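Local coordinates for protein virulence factor (Pectobacterium carotovorum, PDB 2W3Y) that acts as a virulence factor of a Drosophila pathogen, an S-palmitoylated protein with a distinctive fold that binds to lipid vesicles, at residues Asp39-Asn50 with Tyr166-Leu177; Ile102-Lys111 with Asp222-Ile230. All blocks are in the same frame, centred on the assembly; numbering follows the deposited sequence.

Interaction 1: Asp39-Asn50 with Tyr166-Leu177. With PLM (palmitic acid), chain C.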
loop_
_atom_site.group_PDB
_atom_site.type_symbol
_atom_site.label_atom_id
_atom_site.label_comp_id
_atom_site.label_asym_id
_atom_site.label_seq_id
_atom_site.Cartn_x
_atom_site.Cartn_y
_atom_site.Cartn_z
ATOM N N ASP A 39 2.996 -7.203 -17.585
ATOM C CA ASP A 39 2.000 -6.127 -17.748
ATOM C C ASP A 39 1.992 -5.044 -16.668
ATOM O O ASP A 39 1.247 -4.064 -16.778
ATOM C CB ASP A 39 0.604 -6.730 -17.924
ATOM C CG ASP A 39 0.476 -7.509 -19.238
ATOM O OD1 ASP A 39 1.174 -7.140 -20.211
ATOM O OD2 ASP A 39 -0.298 -8.485 -19.294
ATOM N N GLY A 40 2.833 -5.216 -15.639
ATOM C CA GLY A 40 2.947 -4.247 -14.560
ATOM C C GLY A 40 3.234 -4.915 -13.222
ATOM O O GLY A 40 3.305 -6.137 -13.123
ATOM N N ALA A 41 3.408 -4.105 -12.185
ATOM C CA ALA A 41 3.722 -4.646 -10.872
ATOM C C ALA A 41 2.848 -3.962 -9.817
ATOM O O ALA A 41 2.518 -2.788 -9.963
ATOM C CB ALA A 41 5.206 -4.428 -10.557
ATOM N N VAL A 42 2.481 -4.697 -8.770
ATOM C CA VAL A 42 1.844 -4.120 -7.585
ATOM C C VAL A 42 2.751 -4.466 -6.415
ATOM O O VAL A 42 2.984 -5.644 -6.158
ATOM C CB VAL A 42 0.447 -4.752 -7.286
ATOM C CG1 VAL A 42 -0.204 -4.045 -6.098
ATOM C CG2 VAL A 42 -0.444 -4.732 -8.514
ATOM N N GLN A 43 3.242 -3.446 -5.718
ATOM C CA GLN A 43 4.121 -3.617 -4.586
ATOM C C GLN A 43 3.211 -3.693 -3.352
ATOM O O GLN A 43 2.616 -2.719 -2.986
ATOM C CB GLN A 43 5.045 -2.392 -4.516
ATOM C CG GLN A 43 6.308 -2.574 -3.752
ATOM C CD GLN A 43 7.398 -3.101 -4.622
ATOM O OE1 GLN A 43 7.951 -2.375 -5.470
ATOM N NE2 GLN A 43 7.718 -4.386 -4.439
ATOM N N TYR A 44 3.075 -4.866 -2.746
ATOM C CA TYR A 44 2.246 -5.021 -1.543
ATOM C C TYR A 44 3.073 -4.752 -0.290
ATOM O O TYR A 44 4.071 -5.425 -0.068
ATOM C CB TYR A 44 1.655 -6.430 -1.490
ATOM C CG TYR A 44 0.660 -6.755 -2.578
ATOM C CD1 TYR A 44 -0.642 -6.219 -2.546
ATOM C CD2 TYR A 44 0.997 -7.615 -3.615
ATOM C CE1 TYR A 44 -1.573 -6.530 -3.520
ATOM C CE2 TYR A 44 0.054 -7.929 -4.623
ATOM C CZ TYR A 44 -1.215 -7.365 -4.556
ATOM O OH TYR A 44 -2.146 -7.673 -5.506
ATOM N N GLN A 45 2.687 -3.769 0.528
ATOM C CA GLN A 45 3.547 -3.357 1.653
ATOM C C GLN A 45 2.783 -3.064 2.956
ATOM O O GLN A 45 1.614 -2.674 2.934
ATOM C CB GLN A 45 4.372 -2.107 1.284
ATOM C CG GLN A 45 5.011 -2.152 -0.098
ATOM C CD GLN A 45 6.398 -2.757 -0.076
ATOM O OE1 GLN A 45 7.345 -2.106 0.362
ATOM N NE2 GLN A 45 6.525 -4.006 -0.530
ATOM N N THR A 46 3.455 -3.263 4.090
ATOM C CA THR A 46 2.931 -2.868 5.407
ATOM C C THR A 46 4.023 -2.121 6.163
ATOM O O THR A 46 5.062 -2.699 6.524
ATOM C CB THR A 46 2.478 -4.086 6.251
ATOM O OG1 THR A 46 1.556 -4.876 5.501
ATOM C CG2 THR A 46 1.770 -3.627 7.541
ATOM N N TYR A 47 3.812 -0.823 6.372
ATOM C CA TYR A 47 4.809 -0.018 7.061
ATOM C C TYR A 47 4.309 0.360 8.436
ATOM O O TYR A 47 3.244 0.960 8.580
ATOM C CB TYR A 47 5.141 1.260 6.298
ATOM C CG TYR A 47 5.643 1.045 4.887
ATOM C CD1 TYR A 47 6.501 -0.018 4.580
ATOM C CD2 TYR A 47 5.270 1.915 3.858
ATOM C CE1 TYR A 47 6.961 -0.229 3.274
ATOM C CE2 TYR A 47 5.740 1.720 2.546
ATOM C CZ TYR A 47 6.589 0.648 2.269
ATOM O OH TYR A 47 7.067 0.440 0.988
ATOM N N GLN A 48 5.087 0.020 9.445
ATOM C CA GLN A 48 4.819 0.537 10.778
ATOM C C GLN A 48 5.897 1.527 11.160
ATOM O O GLN A 48 7.083 1.215 11.080
ATOM C CB GLN A 48 4.716 -0.589 11.803
ATOM C CG GLN A 48 4.368 -0.047 13.188
ATOM C CD GLN A 48 4.249 -1.127 14.243
ATOM O OE1 GLN A 48 3.891 -2.271 13.948
ATOM N NE2 GLN A 48 4.554 -0.766 15.488
ATOM N N PHE A 49 5.485 2.721 11.570
ATOM C CA PHE A 49 6.425 3.761 11.948
ATOM C C PHE A 49 6.508 3.858 13.459
ATOM O O PHE A 49 5.584 4.350 14.099
ATOM C CB PHE A 49 6.049 5.115 11.318
ATOM C CG PHE A 49 5.985 5.076 9.825
ATOM C CD1 PHE A 49 7.112 4.728 9.070
ATOM C CD2 PHE A 49 4.786 5.352 9.164
ATOM C CE1 PHE A 49 7.055 4.683 7.662
ATOM C CE2 PHE A 49 4.717 5.307 7.770
ATOM C CZ PHE A 49 5.846 4.972 7.021
ATOM N N ASN A 50 7.619 3.349 13.996
ATOM C CA ASN A 50 7.916 3.286 15.440
ATOM C C ASN A 50 7.193 2.164 16.163
ATOM O O ASN A 50 6.056 1.850 15.850
ATOM C CB ASN A 50 7.647 4.630 16.135
ATOM C CG ASN A 50 8.475 5.760 15.563
ATOM O OD1 ASN A 50 9.669 5.601 15.320
ATOM N ND2 ASN A 50 7.843 6.917 15.358
ATOM N N TYR A 166 5.573 1.163 -18.210
ATOM C CA TYR A 166 5.375 0.020 -17.310
ATOM C C TYR A 166 4.616 0.489 -16.043
ATOM O O TYR A 166 5.135 1.267 -15.228
ATOM C CB TYR A 166 6.728 -0.623 -16.955
ATOM C CG TYR A 166 6.628 -1.911 -16.155
ATOM C CD1 TYR A 166 6.471 -3.155 -16.799
ATOM C CD2 TYR A 166 6.662 -1.885 -14.747
ATOM C CE1 TYR A 166 6.370 -4.338 -16.050
ATOM C CE2 TYR A 166 6.580 -3.054 -14.008
ATOM C CZ TYR A 166 6.428 -4.264 -14.653
ATOM O OH TYR A 166 6.332 -5.408 -13.886
ATOM N N ASN A 167 3.375 0.035 -15.906
ATOM C CA ASN A 167 2.516 0.444 -14.780
ATOM C C ASN A 167 2.989 -0.096 -13.430
ATOM O O ASN A 167 3.368 -1.264 -13.331
ATOM C CB ASN A 167 1.062 0.031 -15.018
ATOM C CG ASN A 167 0.409 0.815 -16.162
ATOM O OD1 ASN A 167 0.572 2.024 -16.270
ATOM N ND2 ASN A 167 -0.325 0.116 -17.015
ATOM N N TYR A 168 2.932 0.755 -12.407
ATOM C CA TYR A 168 3.565 0.482 -11.109
ATOM C C TYR A 168 2.728 1.069 -9.978
ATOM O O TYR A 168 2.566 2.296 -9.878
ATOM C CB TYR A 168 4.990 1.041 -11.092
ATOM C CG TYR A 168 5.846 0.735 -9.860
ATOM C CD1 TYR A 168 6.054 -0.584 -9.417
ATOM C CD2 TYR A 168 6.491 1.769 -9.180
ATOM C CE1 TYR A 168 6.869 -0.853 -8.284
ATOM C CE2 TYR A 168 7.314 1.517 -8.073
ATOM C CZ TYR A 168 7.492 0.201 -7.625
ATOM O OH TYR A 168 8.320 -0.035 -6.534
ATOM N N LEU A 169 2.191 0.179 -9.140
ATOM C CA LEU A 169 1.267 0.537 -8.060
ATOM C C LEU A 169 1.821 0.097 -6.692
ATOM O O LEU A 169 2.485 -0.932 -6.596
ATOM C CB LEU A 169 -0.120 -0.108 -8.300
ATOM C CG LEU A 169 -0.912 0.144 -9.603
ATOM C CD1 LEU A 169 -0.465 -0.770 -10.747
ATOM C CD2 LEU A 169 -2.427 -0.033 -9.392
ATOM N N TYR A 170 1.578 0.915 -5.668
ATOM C CA TYR A 170 1.762 0.552 -4.273
ATOM C C TYR A 170 0.378 0.339 -3.669
ATOM O O TYR A 170 -0.448 1.246 -3.679
ATOM C CB TYR A 170 2.509 1.643 -3.491
ATOM C CG TYR A 170 4.006 1.503 -3.556
ATOM C CD1 TYR A 170 4.650 1.526 -4.784
ATOM C CD2 TYR A 170 4.788 1.323 -2.393
ATOM C CE1 TYR A 170 6.015 1.385 -4.883
ATOM C CE2 TYR A 170 6.187 1.178 -2.488
ATOM C CZ TYR A 170 6.777 1.205 -3.760
ATOM O OH TYR A 170 8.138 1.077 -3.965
ATOM N N ALA A 171 0.136 -0.882 -3.183
ATOM C CA ALA A 171 -1.089 -1.234 -2.463
ATOM C C ALA A 171 -0.644 -1.584 -1.041
ATOM O O ALA A 171 -0.098 -2.665 -0.800
ATOM C CB ALA A 171 -1.775 -2.396 -3.123
ATOM N N TYR A 172 -0.864 -0.658 -0.119
ATOM C CA TYR A 172 -0.198 -0.709 1.170
ATOM C C TYR A 172 -1.004 -0.135 2.319
ATOM O O TYR A 172 -2.072 0.452 2.110
ATOM C CB TYR A 172 1.203 -0.044 1.088
ATOM C CG TYR A 172 1.262 1.476 0.925
ATOM C CD1 TYR A 172 1.676 2.298 1.979
ATOM C CD2 TYR A 172 0.935 2.093 -0.301
ATOM C CE1 TYR A 172 1.760 3.707 1.831
ATOM C CE2 TYR A 172 1.013 3.485 -0.459
ATOM C CZ TYR A 172 1.438 4.286 0.611
ATOM O OH TYR A 172 1.519 5.658 0.461
ATOM N N SER A 173 -0.507 -0.366 3.538
ATOM C CA SER A 173 -0.995 0.294 4.737
ATOM C C SER A 173 0.178 0.886 5.518
ATOM O O SER A 173 1.315 0.400 5.400
ATOM C CB SER A 173 -1.825 -0.668 5.628
ATOM O OG SER A 173 -1.045 -1.732 6.157
ATOM N N THR A 174 -0.102 1.962 6.265
ATOM C CA THR A 174 0.852 2.551 7.213
ATOM C C THR A 174 0.229 2.524 8.604
ATOM O O THR A 174 -0.997 2.626 8.770
ATOM C CB THR A 174 1.293 4.005 6.882
ATOM O OG1 THR A 174 0.250 4.923 7.226
ATOM C CG2 THR A 174 1.669 4.173 5.404
ATOM N N HIS A 175 1.086 2.357 9.596
ATOM C CA HIS A 175 0.662 2.216 10.980
ATOM C C HIS A 175 1.513 3.206 11.763
ATOM O O HIS A 175 2.685 2.948 12.062
ATOM C CB HIS A 175 0.751 0.717 11.405
ATOM C CG HIS A 175 -0.098 -0.165 10.543
ATOM N ND1 HIS A 175 -1.417 -0.447 10.836
ATOM C CD2 HIS A 175 0.134 -0.692 9.315
ATOM C CE1 HIS A 175 -1.938 -1.165 9.861
ATOM N NE2 HIS A 175 -1.022 -1.318 8.919
ATOM N N ASP A 176 0.930 4.393 11.982
ATOM C CA ASP A 176 1.633 5.545 12.539
ATOM C C ASP A 176 1.540 5.577 14.049
ATOM O O ASP A 176 0.448 5.641 14.595
ATOM C CB ASP A 176 1.049 6.884 12.054
ATOM C CG ASP A 176 0.901 6.977 10.547
ATOM O OD1 ASP A 176 1.565 6.224 9.804
ATOM O OD2 ASP A 176 0.091 7.821 10.121
ATOM N N LEU A 177 2.700 5.573 14.703
ATOM C CA LEU A 177 2.792 5.750 16.163
ATOM C C LEU A 177 3.617 6.982 16.442
ATOM O O LEU A 177 4.831 6.906 16.569
ATOM C CB LEU A 177 3.396 4.500 16.826
ATOM C CG LEU A 177 2.298 3.467 16.613
ATOM C CD1 LEU A 177 2.709 2.266 15.762
ATOM C CD2 LEU A 177 1.516 3.146 17.890
HETATM C C1 PLM C . 16.443 -0.108 -6.503
HETATM O O2 PLM C . 17.383 -0.574 -7.200
HETATM C C2 PLM C . 15.301 0.654 -7.164
HETATM C C3 PLM C . 13.977 -0.106 -7.164
HETATM C C4 PLM C . 12.848 0.653 -7.865
HETATM C C5 PLM C . 12.261 1.773 -7.006
HETATM C C6 PLM C . 11.614 2.878 -7.841
HETATM C C7 PLM C . 10.683 3.741 -6.992
HETATM C C8 PLM C . 10.536 5.173 -7.518
HETATM C C9 PLM C . 9.143 5.355 -8.119
HETATM C CA PLM C . 8.240 6.297 -7.330
HETATM C CB PLM C . 7.063 5.555 -6.707
HETATM C CC PLM C . 6.551 6.309 -5.490
HETATM C CD PLM C . 6.200 5.372 -4.343
HETATM C CE PLM C . 4.734 5.533 -3.972
HETATM C CF PLM C . 4.442 4.981 -2.583
HETATM O O HOH W 1 2.304 -1.862 -17.836
HETATM O O HOH W 2 -0.984 -2.636 -17.574
HETATM O O HOH W 3 -0.767 -3.623 4.207
#
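Strands 40-49 and 166-179 form a parallel pair in the core of the mixed sheet, in unbroken register from Ala-41 beside Tyr-168 to Phe-49 beside Asp-176. Backbone bonds run the whole length, among them Gln-43 N to Leu-169 O (2.8 Å) and Tyr-47 N to Ser-173 O (2.9 Å, 179° at the hydrogen). The face carrying Gln-43 and Tyr-170 meets the bound palmitoyl chain. Lipid atom CF lies 3.6 Å from Tyr-170 CG over one face of the ring, while Gln-43 CB sits over the centre of the opposite face, 3.9 Å from the centroid. Gln-43 swings CG anti to its N (chi1 -159°) and bends at chi2, which brings OE1 within 2.6 Å of Tyr-168 OH, the donor, in the carbonyl plane. Tyr-170 OH in turn donates to Tyr-168 OH (2.8 Å), so two hydrogen bonds tie both phenols to Gln-43. On the other face, Ala-171 CB nestles against Val-42 CG1 at 3.7 Å. Trp-94 of helix 91-105 packs on that side, joined by helix 57-81; helix 142-159 lies against the Gln-43 face. Strands 262-266 and 185-198 extend the sheet beyond 40-49 and 166-179, respectively.

Interaction 2: Ile102-Lys111 with Asp222-Ile230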
loop_
_atom_site.group_PDB
_atom_site.type_symbol
_atom_site.label_atom_id
_atom_site.label_comp_id
_atom_site.label_asym_id
_atom_site.label_seq_id
_atom_site.Cartn_x
_atom_site.Cartn_y
_atom_site.Cartn_z
ATOM N N ILE A 102 -13.820 2.967 1.168
ATOM C CA ILE A 102 -13.478 4.131 2.007
ATOM C C ILE A 102 -14.664 4.748 2.795
ATOM O O ILE A 102 -14.570 4.904 4.005
ATOM C CB ILE A 102 -12.648 5.217 1.198
ATOM C CG1 ILE A 102 -11.309 4.642 0.675
ATOM C CG2 ILE A 102 -12.422 6.518 2.006
ATOM C CD1 ILE A 102 -10.420 4.001 1.707
ATOM N N PRO A 103 -15.780 5.088 2.115
ATOM C CA PRO A 103 -16.957 5.623 2.828
ATOM C C PRO A 103 -17.509 4.650 3.873
ATOM O O PRO A 103 -18.001 5.072 4.931
ATOM C CB PRO A 103 -17.979 5.818 1.709
ATOM C CG PRO A 103 -17.184 5.928 0.472
ATOM C CD PRO A 103 -16.020 5.016 0.662
ATOM N N ALA A 104 -17.372 3.355 3.588
ATOM C CA ALA A 104 -17.911 2.287 4.425
ATOM C C ALA A 104 -17.173 2.074 5.745
ATOM O O ALA A 104 -17.809 1.914 6.790
ATOM C CB ALA A 104 -17.956 0.987 3.629
ATOM N N PHE A 105 -15.837 2.076 5.705
ATOM C CA PHE A 105 -15.028 1.656 6.855
ATOM C C PHE A 105 -13.950 2.653 7.280
ATOM O O PHE A 105 -13.215 2.419 8.238
ATOM C CB PHE A 105 -14.338 0.319 6.551
ATOM C CG PHE A 105 -15.264 -0.766 6.096
ATOM C CD1 PHE A 105 -16.100 -1.409 6.999
ATOM C CD2 PHE A 105 -15.267 -1.172 4.771
ATOM C CE1 PHE A 105 -16.939 -2.432 6.586
ATOM C CE2 PHE A 105 -16.113 -2.197 4.333
ATOM C CZ PHE A 105 -16.950 -2.829 5.245
ATOM N N PHE A 106 -13.846 3.767 6.567
ATOM C CA PHE A 106 -12.711 4.664 6.770
ATOM C C PHE A 106 -13.142 6.115 6.961
ATOM O O PHE A 106 -14.302 6.482 6.737
ATOM C CB PHE A 106 -11.731 4.565 5.590
ATOM C CG PHE A 106 -11.074 3.213 5.443
ATOM C CD1 PHE A 106 -9.792 2.999 5.924
ATOM C CD2 PHE A 106 -11.730 2.163 4.808
ATOM C CE1 PHE A 106 -9.182 1.752 5.803
ATOM C CE2 PHE A 106 -11.134 0.921 4.679
ATOM C CZ PHE A 106 -9.851 0.715 5.179
ATOM N N THR A 107 -12.187 6.941 7.344
ATOM C CA THR A 107 -12.446 8.355 7.555
ATOM C C THR A 107 -11.314 9.167 6.918
ATOM O O THR A 107 -10.369 8.581 6.383
ATOM C CB THR A 107 -12.664 8.643 9.066
ATOM O OG1 THR A 107 -13.104 9.995 9.246
ATOM C CG2 THR A 107 -11.412 8.366 9.892
ATOM N N ASP A 108 -11.421 10.498 6.967
ATOM C CA ASP A 108 -10.473 11.422 6.317
ATOM C C ASP A 108 -10.026 10.942 4.931
ATOM O O ASP A 108 -8.834 10.692 4.696
ATOM C CB ASP A 108 -9.260 11.704 7.218
ATOM C CG ASP A 108 -9.633 12.461 8.486
ATOM O OD1 ASP A 108 -10.595 13.273 8.471
ATOM O OD2 ASP A 108 -8.954 12.246 9.501
ATOM N N PRO A 109 -10.978 10.819 4.000
ATOM C CA PRO A 109 -10.590 10.320 2.671
ATOM C C PRO A 109 -9.572 11.239 1.985
ATOM O O PRO A 109 -9.632 12.463 2.136
ATOM C CB PRO A 109 -11.918 10.299 1.896
ATOM C CG PRO A 109 -12.829 11.231 2.647
ATOM C CD PRO A 109 -12.417 11.140 4.080
ATOM N N ILE A 110 -8.624 10.648 1.268
ATOM C CA ILE A 110 -7.719 11.428 0.444
ATOM C C ILE A 110 -7.807 10.979 -1.025
ATOM O O ILE A 110 -8.155 9.841 -1.320
ATOM C CB ILE A 110 -6.234 11.461 0.994
ATOM C CG1 ILE A 110 -5.600 10.074 1.032
ATOM C CG2 ILE A 110 -6.158 12.110 2.391
ATOM C CD1 ILE A 110 -4.962 9.665 -0.266
ATOM N N LYS A 111 -7.504 11.900 -1.932
ATOM C CA LYS A 111 -7.565 11.641 -3.371
ATOM C C LYS A 111 -6.690 12.655 -4.107
ATOM O O LYS A 111 -6.096 13.532 -3.478
ATOM C CB LYS A 111 -9.024 11.664 -3.883
ATOM C CG LYS A 111 -9.830 12.881 -3.433
ATOM C CD LYS A 111 -11.110 13.052 -4.237
ATOM C CE LYS A 111 -11.820 14.371 -3.901
ATOM N NZ LYS A 111 -11.036 15.559 -4.368
ATOM N N ASP A 222 -0.913 9.115 -8.708
ATOM C CA ASP A 222 -2.338 9.211 -8.370
ATOM C C ASP A 222 -2.582 8.528 -7.029
ATOM O O ASP A 222 -2.045 7.444 -6.786
ATOM C CB ASP A 222 -3.177 8.496 -9.417
ATOM C CG ASP A 222 -3.081 9.131 -10.779
ATOM O OD1 ASP A 222 -3.250 10.366 -10.883
ATOM O OD2 ASP A 222 -2.846 8.374 -11.753
ATOM N N THR A 223 -3.377 9.153 -6.166
ATOM C CA THR A 223 -3.554 8.669 -4.798
ATOM C C THR A 223 -5.015 8.483 -4.402
ATOM O O THR A 223 -5.896 9.259 -4.809
ATOM C CB THR A 223 -2.817 9.569 -3.729
ATOM O OG1 THR A 223 -3.507 10.811 -3.542
ATOM C CG2 THR A 223 -1.362 9.865 -4.120
ATOM N N VAL A 224 -5.260 7.458 -3.594
ATOM C CA VAL A 224 -6.560 7.207 -2.959
ATOM C C VAL A 224 -6.282 6.490 -1.629
ATOM O O VAL A 224 -5.306 5.740 -1.502
ATOM C CB VAL A 224 -7.556 6.427 -3.874
ATOM C CG1 VAL A 224 -7.220 4.951 -3.956
ATOM C CG2 VAL A 224 -9.020 6.632 -3.413
ATOM N N GLY A 225 -7.113 6.770 -0.635
ATOM C CA GLY A 225 -6.908 6.195 0.685
ATOM C C GLY A 225 -7.749 6.806 1.782
ATOM O O GLY A 225 -8.512 7.748 1.557
ATOM N N GLY A 226 -7.602 6.259 2.986
ATOM C CA GLY A 226 -8.295 6.785 4.145
ATOM C C GLY A 226 -7.711 6.236 5.420
ATOM O O GLY A 226 -6.832 5.377 5.390
ATOM N N THR A 227 -8.210 6.747 6.536
ATOM C CA THR A 227 -7.810 6.319 7.875
ATOM C C THR A 227 -8.862 5.330 8.375
ATOM O O THR A 227 -10.055 5.613 8.299
ATOM C CB THR A 227 -7.757 7.535 8.817
ATOM O OG1 THR A 227 -6.826 8.504 8.307
ATOM C CG2 THR A 227 -7.344 7.143 10.248
ATOM N N PHE A 228 -8.431 4.169 8.878
ATOM C CA PHE A 228 -9.381 3.200 9.421
ATOM C C PHE A 228 -9.970 3.625 10.767
ATOM O O PHE A 228 -9.285 4.196 11.602
ATOM C CB PHE A 228 -8.775 1.794 9.534
ATOM C CG PHE A 228 -9.763 0.749 9.994
ATOM C CD1 PHE A 228 -10.826 0.374 9.180
ATOM C CD2 PHE A 228 -9.631 0.144 11.246
ATOM C CE1 PHE A 228 -11.742 -0.581 9.600
ATOM C CE2 PHE A 228 -10.540 -0.817 11.666
ATOM C CZ PHE A 228 -11.590 -1.179 10.854
ATOM N N ARG A 229 -11.255 3.318 10.948
ATOM C CA ARG A 229 -11.989 3.617 12.173
ATOM C C ARG A 229 -11.645 2.598 13.257
ATOM O O ARG A 229 -12.498 1.807 13.679
ATOM C CB ARG A 229 -13.494 3.607 11.890
ATOM C CG ARG A 229 -13.957 4.665 10.920
ATOM C CD ARG A 229 -15.435 4.936 11.098
ATOM N NE ARG A 229 -16.247 4.311 10.069
ATOM C CZ ARG A 229 -17.546 4.056 10.185
ATOM N NH1 ARG A 229 -18.199 4.337 11.302
ATOM N NH2 ARG A 229 -18.187 3.491 9.179
ATOM N N ILE A 230 -10.393 2.622 13.707
ATOM C CA ILE A 230 -9.893 1.634 14.679
ATOM C C ILE A 230 -10.542 1.771 16.072
ATOM O O ILE A 230 -10.757 0.768 16.772
ATOM C CB ILE A 230 -8.326 1.661 14.761
ATOM C CG1 ILE A 230 -7.776 0.435 15.497
ATOM C CG2 ILE A 230 -7.812 2.974 15.361
ATOM C CD1 ILE A 230 -7.912 -0.881 14.736
HETATM O O HOH W 4 -6.632 9.556 5.858
HETATM O O HOH W 5 -6.629 10.877 9.715
#
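Phe-106 and Phe-228 meet in a T-shaped pair: the edge of Phe-228 points at the face of Phe-106, with centroids 5.6 Å apart and planes at 68°. Phe-228 puts its CG anti to the backbone N (chi1 -176°), which carries CD1 over the Phe-106 ring, offset toward the rim. Ile-102 CD1 covers the opposite face, so the ring lies between Ile-102 of the preceding helix and Phe-228 of the facing strand. The same methyl reaches Gly-226 N at 3.8 Å; Phe-106 CB, Thr-107 O and Ile-102 CG2 close in on the side of Gly-226 where a side chain would stand. Phe-70, Phe-191 and Met-67 enclose the aromatic cluster further.

Main-chain bonds lace the two segments into an antiparallel ribbon. Thr-107 N gives to Thr-227 O and Thr-227 N returns to Thr-107 O at 2.8 Å, while Ile-110 N reaches Gly-225 O at 2.9 Å. Between these pairs the register slips by one residue: a beta bulge, at the corner where the chain turns at Asp-108. Having just left helix 91-105, the chain thus begins pairing with strand 214-228 at once and continues along it after the bulge.

Polar side chains and water add bonds at the helix end and the bulge. Arg-229 NH2 donates to Ala-104 O (2.9 Å), the carbonyl lying near the guanidinium plane although the donor stands above the carbonyl plane; NH1 makes a salt bridge with Glu-232. At the bulge two waters join Asp-108 to Thr-227 OG1, one through the Asp-108 carbonyl O and the other through OD2, each 2.7 Å from its aspartate atom.

From the N terminus, strand 40-49 comes first, and segment 102-111 follows at the end of helix 91-105. Segment 166-177 then closes interaction 1 across 115 mostly helical residues, before 222-230 closes interaction 2 across 110 residues; the segments alternate, so the two loops cross and lock distant parts of the chain into one sheet. The contacts do not touch: their centres are 15 Å apart and their nearest atoms about 7 Å. Strand 185-198 spans the gap, pairing antiparallel with both 166-179 and 214-228. Helix 91-105 ties them too, placing Trp-94 on interaction 1 and its C-terminal end in interaction 2.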